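Local coordinates for core protein P7 (Pseudomonas phage phi12, PDB 2Q82), which is a structural core protein of the phage particle, and probably helps to assemble or stabilise the viral polymerase complex, at residues 25-30 against 86-91; 69-74 against 102-107; 30-35 against 63-68. One frame throughout, in Å; residues are numbered along the deposited sequence.

Strand 25-30 is the middle strand of a five-stranded parallel sheet; strand 59-63 pairs along one edge and strand 84-89 along the other. Contact 3 closes first: the loop that leaves this strand meets the end of strand 59-63. Contact 1 begins on the same strand and shares S30 with contact 3. It closes later, with strand 84-89, and so encloses contact 3. Contact 2 starts on helix 68-76, between the two segments of contact 1, and ends past helix 98-103. It therefore crosses contact 1 and follows contact 3. V28 packs on F74 and L104, and M29 O meets L63 N, so sheet, loops and helices join.

Contact 1: 25-30 against 86-91; sequences SLMVMS and IRVVDV
I86 lies beside the start of strand 25-30 and touches both S25 and M27. Its CD1 is 3.3 Å from S25 CB, a tight carbon contact. On I86, CG1 beside the backbone N (chi1 -72°) and an extended CD1 bring the chain end against S25. M27 is a selenomethionine whose chain bends at chi2 and chi3. It runs alongside I86 and sets CE 3.7 Å from I86 CD1. V88 follows on the same face. Its CG1 meets M27 CB, and its CG2 lies 3.8 Å from M29 CB. M29, also a selenomethionine, is extended, and its CE reaches V91 CB at 3.8 Å.

Beneath these side chains the strands pair in parallel. I86 N donates to L26 O, V28 N to I86 O at 2.8 Å, and V88 N to V28 O at 2.9 Å. This is the centre of a parallel alpha/beta sheet: strand 59-63 flanks 25-30 on the other side, and 109-111 lies beyond 84-89. The last residues diverge. There a water accepts from S30 N and donates to V88 O, both at 2.8 Å.

V28 and R87 point to the other face, where R87 NH1 bonds to L107 O. S25 OG is hydrogen-bonded to Q21 O. On the face of M27, M29 and V88, V60 touches both selenomethionines and M112 of helix 112-127 packs on V88.

Contact 2: 69-74 against 102-107; sequences DLAYVF and AELGAL
Y72 and E103 bring the two backbones closest, with their CA atoms 5.0 Å apart. Segment 69-74 is all helix. Segment 102-107 holds the last two residues of helix 98-103, then a type I turn from L104 to L107. No direct hydrogen bond joins them. A water donates to E103 O at 2.8 Å and only weakly to Y72 O.

E103 CB rests against A71 CB at 3.7 Å. The E103 chain then bends sharply (chi2 -89°), which folds its carboxylate back over the base of Y72. OE1 of E103 lies in the plane of the tyrosine ring, 3.3 Å from Y72 CD1, so a carboxylate oxygen faces the electropositive C-H rim. The ring and carboxylate planes are turned 59° apart. L104 CD2 points into the helix surface, 3.5 Å from A71 O and 3.8 Å from F74 CB. L107 CD1 reaches F74 O at 3.9 Å.

Helices 68-76 and 98-103, from successive crossovers (59-63 to 84-89, then 84-89 to 109-111), lie side by side on the V28 face of the parallel sheet. Outward, R77 of the second subunit forms a salt bridge with D69 and a cation-pi contact with Y72.

Contact 3: 30-35 against 63-68; sequences SHNGDV and LGDDAQ
S30 and L63 form one parallel bridge where strands 25-30 and 59-63 end, and H31 N donates to L63 O at 2.8 Å with an N-H...O angle of 168°.

Past this point the N32 side chain takes over, bonding both the backbone and the side chain of D65. Its CG stands beside the backbone N (chi1 -76°). OD1 of N32 accepts from D65 N at 2.9 Å, in the carbonyl plane and on a lone pair. ND2 of N32 donates to D65 OD1, also at 2.9 Å, and meets it from above the carboxylate plane. The two flat groups are 65° apart. D65 OD1 is shared with S97 OG. N32 OD1, 3.3 Å from G64 CA, and H31 O, 3.4 Å from G64 CA, crowd the side of G64 where a CB would sit.

These are the loops at the C-terminal ends of neighbouring strands in a parallel alpha/beta sheet. The second one bends through a short 3-10 segment, where A67 N donates to G64 O, and A67 is the N-cap residue of helix 68-76.

The H31 side chain points away from 63-68. Its NE2 donates to D34 O at 2.7 Å, and its ND1 is bonded to Q95 N, so both ring nitrogens are held. S30 OG bonds to D101 OD1 and S97 N, and R45 NH2 to H31 O and G33 O.

Contact 1: 25-30 against 86-91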
ATOM      1  N   SER A  25     -13.055  -5.595  -2.578  1.00 38.39           N
ATOM      2  CA  SER A  25     -12.527  -4.284  -2.913  1.00 35.09           C
ATOM      3  C   SER A  25     -12.499  -3.386  -1.699  1.00 32.27           C
ATOM      4  O   SER A  25     -13.162  -3.628  -0.696  1.00 32.84           O
ATOM      5  CB  SER A  25     -13.357  -3.572  -3.967  1.00 35.65           C
ATOM      6  OG  SER A  25     -13.635  -4.389  -5.079  1.00 32.64           O
ATOM      7  N   LEU A  26     -11.738  -2.317  -1.823  1.00 29.43           N
ATOM      8  CA  LEU A  26     -11.649  -1.352  -0.759  1.00 26.76           C
ATOM      9  C   LEU A  26     -12.476  -0.145  -1.155  1.00 26.60           C
ATOM     10  O   LEU A  26     -12.251   0.424  -2.220  1.00 25.22           O
ATOM     11  CB  LEU A  26     -10.203  -0.927  -0.558  1.00 25.10           C
ATOM     12  CG  LEU A  26     -10.069   0.292   0.352  1.00 24.86           C
ATOM     13  CD1 LEU A  26     -10.442  -0.077   1.765  1.00 24.68           C
ATOM     14  CD2 LEU A  26      -8.666   0.820   0.307  1.00 27.23           C
HETATM   15  N   MSE A  27     -13.456   0.247  -0.341  1.00 27.25           N
HETATM   16  CA  MSE A  27     -14.182   1.445  -0.734  1.00 31.21           C
HETATM   17  C   MSE A  27     -13.404   2.622  -0.252  1.00 26.81           C
HETATM   18  O   MSE A  27     -12.861   2.645   0.848  1.00 23.54           O
HETATM   19  CB  MSE A  27     -15.551   1.653  -0.116  1.00 39.62           C
HETATM   20  CG  MSE A  27     -16.335   0.490   0.282  1.00 56.39           C
HETATM   21 SE   MSE A  27     -17.232  -0.224  -1.203  1.00 69.87          SE
HETATM   22  CE  MSE A  27     -15.850  -1.496  -1.405  1.00 73.56           C
ATOM     23  N   VAL A  28     -13.471   3.638  -1.090  1.00 24.50           N
ATOM     24  CA  VAL A  28     -12.785   4.868  -0.883  1.00 23.38           C
ATOM     25  C   VAL A  28     -13.738   6.036  -0.927  1.00 24.41           C
ATOM     26  O   VAL A  28     -14.460   6.235  -1.897  1.00 22.65           O
ATOM     27  CB  VAL A  28     -11.740   4.997  -1.941  1.00 23.21           C
ATOM     28  CG1 VAL A  28     -11.307   6.403  -2.068  1.00 25.80           C
ATOM     29  CG2 VAL A  28     -10.593   4.096  -1.595  1.00 21.06           C
HETATM   30  N   MSE A  29     -13.695   6.839   0.123  1.00 23.19           N
HETATM   31  CA  MSE A  29     -14.601   7.962   0.227  1.00 24.79           C
HETATM   32  C   MSE A  29     -13.945   9.340   0.367  1.00 24.35           C
HETATM   33  O   MSE A  29     -13.207   9.582   1.317  1.00 21.03           O
HETATM   34  CB  MSE A  29     -15.528   7.704   1.416  1.00 27.23           C
HETATM   35  CG  MSE A  29     -16.402   8.857   1.814  1.00 35.78           C
HETATM   36 SE   MSE A  29     -17.204   8.613   3.587  1.00 38.18          SE
HETATM   37  CE  MSE A  29     -18.230  10.276   3.577  1.00 45.19           C
ATOM     38  N   SER A  30     -14.233  10.234  -0.583  1.00 22.08           N
ATOM     39  CA  SER A  30     -13.710  11.593  -0.548  1.00 23.71           C
ATOM     40  C   SER A  30     -14.496  12.367   0.494  1.00 26.32           C
ATOM     41  O   SER A  30     -15.712  12.541   0.361  1.00 25.81           O
ATOM     42  CB  SER A  30     -13.869  12.284  -1.886  1.00 22.52           C
ATOM     43  OG  SER A  30     -13.449  13.635  -1.786  1.00 24.28           O
ATOM     44  N   ILE A  86     -12.989   1.112  -5.045  1.00 25.09           N
ATOM     45  CA  ILE A  86     -14.291   1.529  -5.477  1.00 25.82           C
ATOM     46  C   ILE A  86     -14.525   2.891  -4.861  1.00 24.47           C
ATOM     47  O   ILE A  86     -14.511   3.029  -3.638  1.00 23.16           O
ATOM     48  CB  ILE A  86     -15.355   0.572  -4.957  1.00 27.45           C
ATOM     49  CG1 ILE A  86     -15.278  -0.766  -5.697  1.00 30.55           C
ATOM     50  CG2 ILE A  86     -16.702   1.203  -5.102  1.00 29.84           C
ATOM     51  CD1 ILE A  86     -16.045  -1.903  -5.033  1.00 33.17           C
ATOM     52  N   ARG A  87     -14.756   3.893  -5.696  1.00 20.78           N
ATOM     53  CA  ARG A  87     -14.990   5.233  -5.194  1.00 23.18           C
ATOM     54  C   ARG A  87     -16.454   5.404  -4.823  1.00 24.89           C
ATOM     55  O   ARG A  87     -17.331   5.234  -5.666  1.00 22.30           O
ATOM     56  CB  ARG A  87     -14.613   6.232  -6.258  1.00 24.91           C
ATOM     57  CG  ARG A  87     -14.901   7.645  -5.900  1.00 26.75           C
ATOM     58  CD  ARG A  87     -14.496   8.500  -7.059  1.00 31.13           C
ATOM     59  NE  ARG A  87     -14.940   9.866  -6.877  1.00 33.35           N
ATOM     60  CZ  ARG A  87     -14.962  10.771  -7.844  1.00 34.56           C
ATOM     61  NH1 ARG A  87     -14.566  10.456  -9.068  1.00 33.95           N
ATOM     62  NH2 ARG A  87     -15.396  11.993  -7.586  1.00 33.21           N
ATOM     63  N   VAL A  88     -16.725   5.747  -3.568  1.00 22.27           N
ATOM     64  CA  VAL A  88     -18.112   5.896  -3.169  1.00 23.10           C
ATOM     65  C   VAL A  88     -18.597   7.296  -2.885  1.00 22.82           C
ATOM     66  O   VAL A  88     -17.887   8.147  -2.348  1.00 22.12           O
ATOM     67  CB  VAL A  88     -18.462   5.029  -1.954  1.00 21.67           C
ATOM     68  CG1 VAL A  88     -18.216   3.582  -2.277  1.00 24.73           C
ATOM     69  CG2 VAL A  88     -17.658   5.461  -0.742  1.00 20.73           C
ATOM     70  N   VAL A  89     -19.848   7.501  -3.251  1.00 22.37           N
ATOM     71  CA  VAL A  89     -20.506   8.765  -3.051  1.00 25.46           C
ATOM     72  C   VAL A  89     -21.882   8.552  -2.453  1.00 25.20           C
ATOM     73  O   VAL A  89     -22.326   7.431  -2.251  1.00 25.48           O
ATOM     74  CB  VAL A  89     -20.654   9.532  -4.364  1.00 26.02           C
ATOM     75  CG1 VAL A  89     -19.282   9.952  -4.860  1.00 26.69           C
ATOM     76  CG2 VAL A  89     -21.370   8.674  -5.402  1.00 26.24           C
ATOM     77  N   ASP A  90     -22.544   9.666  -2.191  1.00 23.58           N
ATOM     78  CA  ASP A  90     -23.874   9.683  -1.631  1.00 26.09           C
ATOM     79  C   ASP A  90     -23.915   9.132  -0.231  1.00 28.01           C
ATOM     80  O   ASP A  90     -24.926   8.586   0.188  1.00 27.95           O
ATOM     81  CB  ASP A  90     -24.853   8.900  -2.502  1.00 27.06           C
ATOM     82  CG  ASP A  90     -25.066   9.542  -3.852  1.00 29.65           C
ATOM     83  OD1 ASP A  90     -24.912  10.778  -3.960  1.00 32.10           O
ATOM     84  OD2 ASP A  90     -25.407   8.811  -4.802  1.00 31.22           O
ATOM     85  N   VAL A  91     -22.802   9.245   0.494  1.00 26.36           N
ATOM     86  CA  VAL A  91     -22.790   8.786   1.871  1.00 28.67           C
ATOM     87  C   VAL A  91     -23.451   9.942   2.611  1.00 29.07           C
ATOM     88  O   VAL A  91     -23.070  11.094   2.446  1.00 26.54           O
ATOM     89  CB  VAL A  91     -21.379   8.569   2.387  1.00 28.74           C
ATOM     90  CG1 VAL A  91     -21.434   8.248   3.863  1.00 28.03           C
ATOM     91  CG2 VAL A  91     -20.714   7.422   1.619  1.00 28.40           C
TER
HETATM   92  O   HOH W   1     -15.754   9.825  -2.861  1.00 26.41           O

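Contact 2: 69-74 against 102-107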
ATOM      1  N   ASP A  69      -1.510  12.635  -1.601  1.00 22.49           N
ATOM      2  CA  ASP A  69      -0.682  11.658  -2.286  1.00 22.22           C
ATOM      3  C   ASP A  69      -1.316  10.290  -2.476  1.00 22.30           C
ATOM      4  O   ASP A  69      -1.147   9.658  -3.516  1.00 19.32           O
ATOM      5  CB  ASP A  69       0.667  11.510  -1.591  1.00 21.92           C
ATOM      6  CG  ASP A  69       1.487  12.782  -1.650  1.00 25.82           C
ATOM      7  OD1 ASP A  69       1.430  13.475  -2.684  1.00 23.50           O
ATOM      8  OD2 ASP A  69       2.184  13.077  -0.663  1.00 28.98           O
ATOM      9  N   LEU A  70      -2.041   9.827  -1.475  1.00 19.50           N
ATOM     10  CA  LEU A  70      -2.661   8.533  -1.590  1.00 20.80           C
ATOM     11  C   LEU A  70      -3.765   8.576  -2.652  1.00 21.73           C
ATOM     12  O   LEU A  70      -3.932   7.635  -3.413  1.00 20.07           O
ATOM     13  CB  LEU A  70      -3.240   8.114  -0.253  1.00 19.70           C
ATOM     14  CG  LEU A  70      -3.964   6.787  -0.258  1.00 21.31           C
ATOM     15  CD1 LEU A  70      -3.031   5.655  -0.672  1.00 23.23           C
ATOM     16  CD2 LEU A  70      -4.494   6.551   1.125  1.00 22.12           C
ATOM     17  N   ALA A  71      -4.510   9.674  -2.684  1.00 17.73           N
ATOM     18  CA  ALA A  71      -5.585   9.829  -3.649  1.00 20.58           C
ATOM     19  C   ALA A  71      -4.991   9.782  -5.047  1.00 22.39           C
ATOM     20  O   ALA A  71      -5.544   9.184  -5.958  1.00 17.96           O
ATOM     21  CB  ALA A  71      -6.296  11.149  -3.441  1.00 20.92           C
ATOM     22  N   TYR A  72      -3.856  10.444  -5.205  1.00 16.22           N
ATOM     23  CA  TYR A  72      -3.218  10.469  -6.488  1.00 21.60           C
ATOM     24  C   TYR A  72      -2.876   9.043  -6.935  1.00 20.58           C
ATOM     25  O   TYR A  72      -3.125   8.656  -8.078  1.00 19.22           O
ATOM     26  CB  TYR A  72      -1.956  11.293  -6.415  1.00 20.78           C
ATOM     27  CG  TYR A  72      -1.254  11.265  -7.717  1.00 23.40           C
ATOM     28  CD1 TYR A  72      -1.632  12.123  -8.740  1.00 26.74           C
ATOM     29  CD2 TYR A  72      -0.265  10.325  -7.957  1.00 24.84           C
ATOM     30  CE1 TYR A  72      -1.037  12.046  -9.973  1.00 27.53           C
ATOM     31  CE2 TYR A  72       0.337  10.235  -9.184  1.00 25.22           C
ATOM     32  CZ  TYR A  72      -0.051  11.098 -10.190  1.00 25.37           C
ATOM     33  OH  TYR A  72       0.563  11.036 -11.404  1.00 32.32           O
ATOM     34  N   VAL A  73      -2.309   8.271  -6.020  1.00 19.59           N
ATOM     35  CA  VAL A  73      -1.942   6.904  -6.346  1.00 19.90           C
ATOM     36  C   VAL A  73      -3.158   6.074  -6.785  1.00 20.78           C
ATOM     37  O   VAL A  73      -3.123   5.398  -7.808  1.00 18.75           O
ATOM     38  CB  VAL A  73      -1.265   6.240  -5.162  1.00 22.40           C
ATOM     39  CG1 VAL A  73      -1.048   4.777  -5.443  1.00 19.68           C
ATOM     40  CG2 VAL A  73       0.062   6.929  -4.896  1.00 21.50           C
ATOM     41  N   PHE A  74      -4.229   6.127  -6.001  1.00 20.37           N
ATOM     42  CA  PHE A  74      -5.441   5.386  -6.344  1.00 20.35           C
ATOM     43  C   PHE A  74      -5.962   5.799  -7.719  1.00 21.75           C
ATOM     44  O   PHE A  74      -6.430   4.971  -8.502  1.00 20.69           O
ATOM     45  CB  PHE A  74      -6.555   5.663  -5.337  1.00 22.35           C
ATOM     46  CG  PHE A  74      -6.340   5.050  -3.982  1.00 24.62           C
ATOM     47  CD1 PHE A  74      -5.443   4.001  -3.790  1.00 25.37           C
ATOM     48  CD2 PHE A  74      -7.120   5.470  -2.908  1.00 24.66           C
ATOM     49  CE1 PHE A  74      -5.319   3.388  -2.535  1.00 26.83           C
ATOM     50  CE2 PHE A  74      -7.008   4.872  -1.660  1.00 25.06           C
ATOM     51  CZ  PHE A  74      -6.109   3.816  -1.472  1.00 24.65           C
ATOM     52  N   ALA A 102     -10.711  15.220  -7.613  1.00 23.34           N
ATOM     53  CA  ALA A 102      -9.987  15.443  -8.847  1.00 24.67           C
ATOM     54  C   ALA A 102      -8.985  14.324  -9.065  1.00 25.52           C
ATOM     55  O   ALA A 102      -8.851  13.786 -10.164  1.00 22.76           O
ATOM     56  CB  ALA A 102      -9.266  16.771  -8.793  1.00 24.41           C
ATOM     57  N   GLU A 103      -8.280  13.992  -7.996  1.00 24.78           N
ATOM     58  CA  GLU A 103      -7.278  12.949  -8.028  1.00 28.07           C
ATOM     59  C   GLU A 103      -7.863  11.607  -8.413  1.00 28.47           C
ATOM     60  O   GLU A 103      -7.219  10.818  -9.089  1.00 28.24           O
ATOM     61  CB  GLU A 103      -6.635  12.832  -6.665  1.00 29.61           C
ATOM     62  CG  GLU A 103      -5.973  14.097  -6.253  1.00 36.88           C
ATOM     63  CD  GLU A 103      -4.558  14.150  -6.721  1.00 42.39           C
ATOM     64  OE1 GLU A 103      -4.317  13.942  -7.929  1.00 45.28           O
ATOM     65  OE2 GLU A 103      -3.685  14.390  -5.867  1.00 45.38           O
ATOM     66  N   LEU A 104      -9.086  11.346  -7.964  1.00 27.24           N
ATOM     67  CA  LEU A 104      -9.743  10.083  -8.261  1.00 28.72           C
ATOM     68  C   LEU A 104     -10.657  10.169  -9.464  1.00 32.93           C
ATOM     69  O   LEU A 104     -11.501   9.297  -9.653  1.00 35.02           O
ATOM     70  CB  LEU A 104     -10.606   9.645  -7.091  1.00 27.73           C
ATOM     71  CG  LEU A 104     -10.008   9.618  -5.692  1.00 25.38           C
ATOM     72  CD1 LEU A 104     -11.080   9.351  -4.675  1.00 24.82           C
ATOM     73  CD2 LEU A 104      -8.961   8.556  -5.619  1.00 26.68           C
ATOM     74  N   GLY A 105     -10.517  11.207 -10.273  1.00 31.63           N
ATOM     75  CA  GLY A 105     -11.415  11.351 -11.407  1.00 33.81           C
ATOM     76  C   GLY A 105     -11.603  10.175 -12.353  1.00 34.85           C
ATOM     77  O   GLY A 105     -12.667  10.017 -12.950  1.00 36.35           O
ATOM     78  N   ALA A 106     -10.586   9.346 -12.513  1.00 33.19           N
ATOM     79  CA  ALA A 106     -10.722   8.233 -13.431  1.00 33.19           C
ATOM     80  C   ALA A 106     -11.543   7.091 -12.851  1.00 33.96           C
ATOM     81  O   ALA A 106     -11.858   6.130 -13.553  1.00 33.70           O
ATOM     82  CB  ALA A 106      -9.354   7.737 -13.861  1.00 31.96           C
ATOM     83  N   LEU A 107     -11.887   7.195 -11.571  1.00 33.69           N
ATOM     84  CA  LEU A 107     -12.697   6.164 -10.939  1.00 36.05           C
ATOM     85  C   LEU A 107     -14.146   6.545 -10.999  1.00 36.63           C
ATOM     86  O   LEU A 107     -14.526   7.670 -10.690  1.00 34.13           O
ATOM     87  CB  LEU A 107     -12.336   5.960  -9.475  1.00 36.80           C
ATOM     88  CG  LEU A 107     -11.057   5.203  -9.195  1.00 39.91           C
ATOM     89  CD1 LEU A 107      -9.933   5.795 -10.015  1.00 42.51           C
ATOM     90  CD2 LEU A 107     -10.742   5.274  -7.720  1.00 41.41           C
TER
HETATM   91  O   HOH W   2      -4.623  11.059  -9.997  1.00 24.51           O

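Contact 3: 30-35 against 63-68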
ATOM      1  N   SER A  30     -14.233  10.234  -0.583  1.00 22.08           N
ATOM      2  CA  SER A  30     -13.710  11.593  -0.548  1.00 23.71           C
ATOM      3  C   SER A  30     -14.496  12.367   0.494  1.00 26.32           C
ATOM      4  O   SER A  30     -15.712  12.541   0.361  1.00 25.81           O
ATOM      5  CB  SER A  30     -13.869  12.284  -1.886  1.00 22.52           C
ATOM      6  OG  SER A  30     -13.449  13.635  -1.786  1.00 24.28           O
ATOM      7  N   HIS A  31     -13.799  12.865   1.509  1.00 27.28           N
ATOM      8  CA  HIS A  31     -14.488  13.549   2.582  1.00 29.64           C
ATOM      9  C   HIS A  31     -13.570  14.229   3.596  1.00 30.31           C
ATOM     10  O   HIS A  31     -12.599  13.636   4.059  1.00 30.58           O
ATOM     11  CB  HIS A  31     -15.359  12.518   3.291  1.00 28.16           C
ATOM     12  CG  HIS A  31     -16.039  13.020   4.518  1.00 31.21           C
ATOM     13  ND1 HIS A  31     -17.161  13.836   4.472  1.00 31.29           N
ATOM     14  CD2 HIS A  31     -15.796  12.808   5.826  1.00 30.91           C
ATOM     15  CE1 HIS A  31     -17.565  14.090   5.694  1.00 33.16           C
ATOM     16  NE2 HIS A  31     -16.752  13.479   6.547  1.00 33.19           N
ATOM     17  N   ASN A  32     -13.895  15.478   3.922  1.00 30.76           N
ATOM     18  CA  ASN A  32     -13.155  16.256   4.916  1.00 32.57           C
ATOM     19  C   ASN A  32     -14.094  16.418   6.080  1.00 34.09           C
ATOM     20  O   ASN A  32     -15.266  16.713   5.877  1.00 34.63           O
ATOM     21  CB  ASN A  32     -12.828  17.655   4.415  1.00 29.59           C
ATOM     22  CG  ASN A  32     -11.709  17.666   3.428  1.00 29.19           C
ATOM     23  OD1 ASN A  32     -10.648  17.107   3.682  1.00 32.23           O
ATOM     24  ND2 ASN A  32     -11.925  18.312   2.296  1.00 27.51           N
ATOM     25  N   GLY A  33     -13.601  16.260   7.298  1.00 35.88           N
ATOM     26  CA  GLY A  33     -14.487  16.416   8.430  1.00 38.10           C
ATOM     27  C   GLY A  33     -14.565  15.136   9.214  1.00 38.84           C
ATOM     28  O   GLY A  33     -13.811  14.209   8.953  1.00 38.91           O
ATOM     29  N   ASP A  34     -15.473  15.072  10.180  1.00 40.66           N
ATOM     30  CA  ASP A  34     -15.589  13.864  10.986  1.00 41.56           C
ATOM     31  C   ASP A  34     -16.076  12.730  10.122  1.00 39.43           C
ATOM     32  O   ASP A  34     -16.884  12.917   9.224  1.00 37.27           O
ATOM     33  CB  ASP A  34     -16.591  14.031  12.119  1.00 48.17           C
ATOM     34  CG  ASP A  34     -16.366  15.282  12.912  1.00 55.04           C
ATOM     35  OD1 ASP A  34     -15.335  15.374  13.606  1.00 57.46           O
ATOM     36  OD2 ASP A  34     -17.235  16.174  12.830  1.00 60.00           O
ATOM     37  N   VAL A  35     -15.600  11.533  10.434  1.00 37.40           N
ATOM     38  CA  VAL A  35     -16.002  10.374   9.666  1.00 39.10           C
ATOM     39  C   VAL A  35     -17.362   9.878  10.056  1.00 39.23           C
ATOM     40  O   VAL A  35     -17.763   9.927  11.213  1.00 38.98           O
ATOM     41  CB  VAL A  35     -15.050   9.235   9.858  1.00 38.82           C
ATOM     42  CG1 VAL A  35     -13.698   9.629   9.426  1.00 39.90           C
ATOM     43  CG2 VAL A  35     -15.030   8.856  11.262  1.00 40.32           C
ATOM     44  N   LEU A  63     -10.767   9.607   2.683  1.00 20.79           N
ATOM     45  CA  LEU A  63      -9.701  10.473   2.249  1.00 23.12           C
ATOM     46  C   LEU A  63     -10.091  11.917   2.122  1.00 24.87           C
ATOM     47  O   LEU A  63     -11.060  12.252   1.457  1.00 24.64           O
ATOM     48  CB  LEU A  63      -9.198  10.007   0.871  1.00 23.06           C
ATOM     49  CG  LEU A  63      -8.217   8.825   0.893  1.00 25.52           C
ATOM     50  CD1 LEU A  63      -8.868   7.643   1.423  1.00 26.21           C
ATOM     51  CD2 LEU A  63      -7.720   8.536  -0.467  1.00 26.44           C
ATOM     52  N   GLY A  64      -9.337  12.776   2.786  1.00 27.53           N
ATOM     53  CA  GLY A  64      -9.575  14.205   2.679  1.00 27.35           C
ATOM     54  C   GLY A  64      -8.347  14.876   2.086  1.00 30.90           C
ATOM     55  O   GLY A  64      -7.433  14.233   1.565  1.00 28.50           O
ATOM     56  N   ASP A  65      -8.320  16.195   2.167  1.00 29.60           N
ATOM     57  CA  ASP A  65      -7.217  16.959   1.637  1.00 33.77           C
ATOM     58  C   ASP A  65      -5.879  16.492   2.105  1.00 32.39           C
ATOM     59  O   ASP A  65      -4.907  16.626   1.384  1.00 33.34           O
ATOM     60  CB  ASP A  65      -7.387  18.401   2.043  1.00 38.03           C
ATOM     61  CG  ASP A  65      -8.389  19.101   1.191  1.00 44.29           C
ATOM     62  OD1 ASP A  65      -9.409  18.529   0.812  1.00 46.34           O
ATOM     63  OD2 ASP A  65      -8.180  20.266   0.884  1.00 50.18           O
ATOM     64  N   ASP A  66      -5.800  15.939   3.307  1.00 30.57           N
ATOM     65  CA  ASP A  66      -4.515  15.509   3.806  1.00 31.69           C
ATOM     66  C   ASP A  66      -4.037  14.212   3.174  1.00 30.47           C
ATOM     67  O   ASP A  66      -2.936  13.761   3.452  1.00 30.76           O
ATOM     68  CB  ASP A  66      -4.563  15.409   5.333  1.00 34.29           C
ATOM     69  CG  ASP A  66      -5.533  14.352   5.835  1.00 36.39           C
ATOM     70  OD1 ASP A  66      -6.489  14.010   5.110  1.00 35.88           O
ATOM     71  OD2 ASP A  66      -5.330  13.889   6.972  1.00 38.19           O
ATOM     72  N   ALA A  67      -4.852  13.628   2.300  1.00 27.33           N
ATOM     73  CA  ALA A  67      -4.482  12.374   1.644  1.00 26.62           C
ATOM     74  C   ALA A  67      -4.202  12.581   0.166  1.00 25.90           C
ATOM     75  O   ALA A  67      -4.404  11.686  -0.656  1.00 25.70           O
ATOM     76  CB  ALA A  67      -5.578  11.348   1.823  1.00 25.54           C
ATOM     77  N   GLN A  68      -3.736  13.779  -0.141  1.00 24.07           N
ATOM     78  CA  GLN A  68      -3.392  14.184  -1.484  1.00 25.20           C
ATOM     79  C   GLN A  68      -2.579  13.121  -2.220  1.00 24.64           C
ATOM     80  O   GLN A  68      -2.928  12.721  -3.329  1.00 24.81           O
ATOM     81  CB  GLN A  68      -2.604  15.489  -1.409  1.00 25.10           C
ATOM     82  CG  GLN A  68      -2.038  15.961  -2.714  1.00 27.98           C
ATOM     83  CD  GLN A  68      -1.148  17.179  -2.559  1.00 30.88           C
ATOM     84  OE1 GLN A  68      -0.462  17.575  -3.497  1.00 29.73           O
ATOM     85  NE2 GLN A  68      -1.156  17.783  -1.371  1.00 28.00           N
TER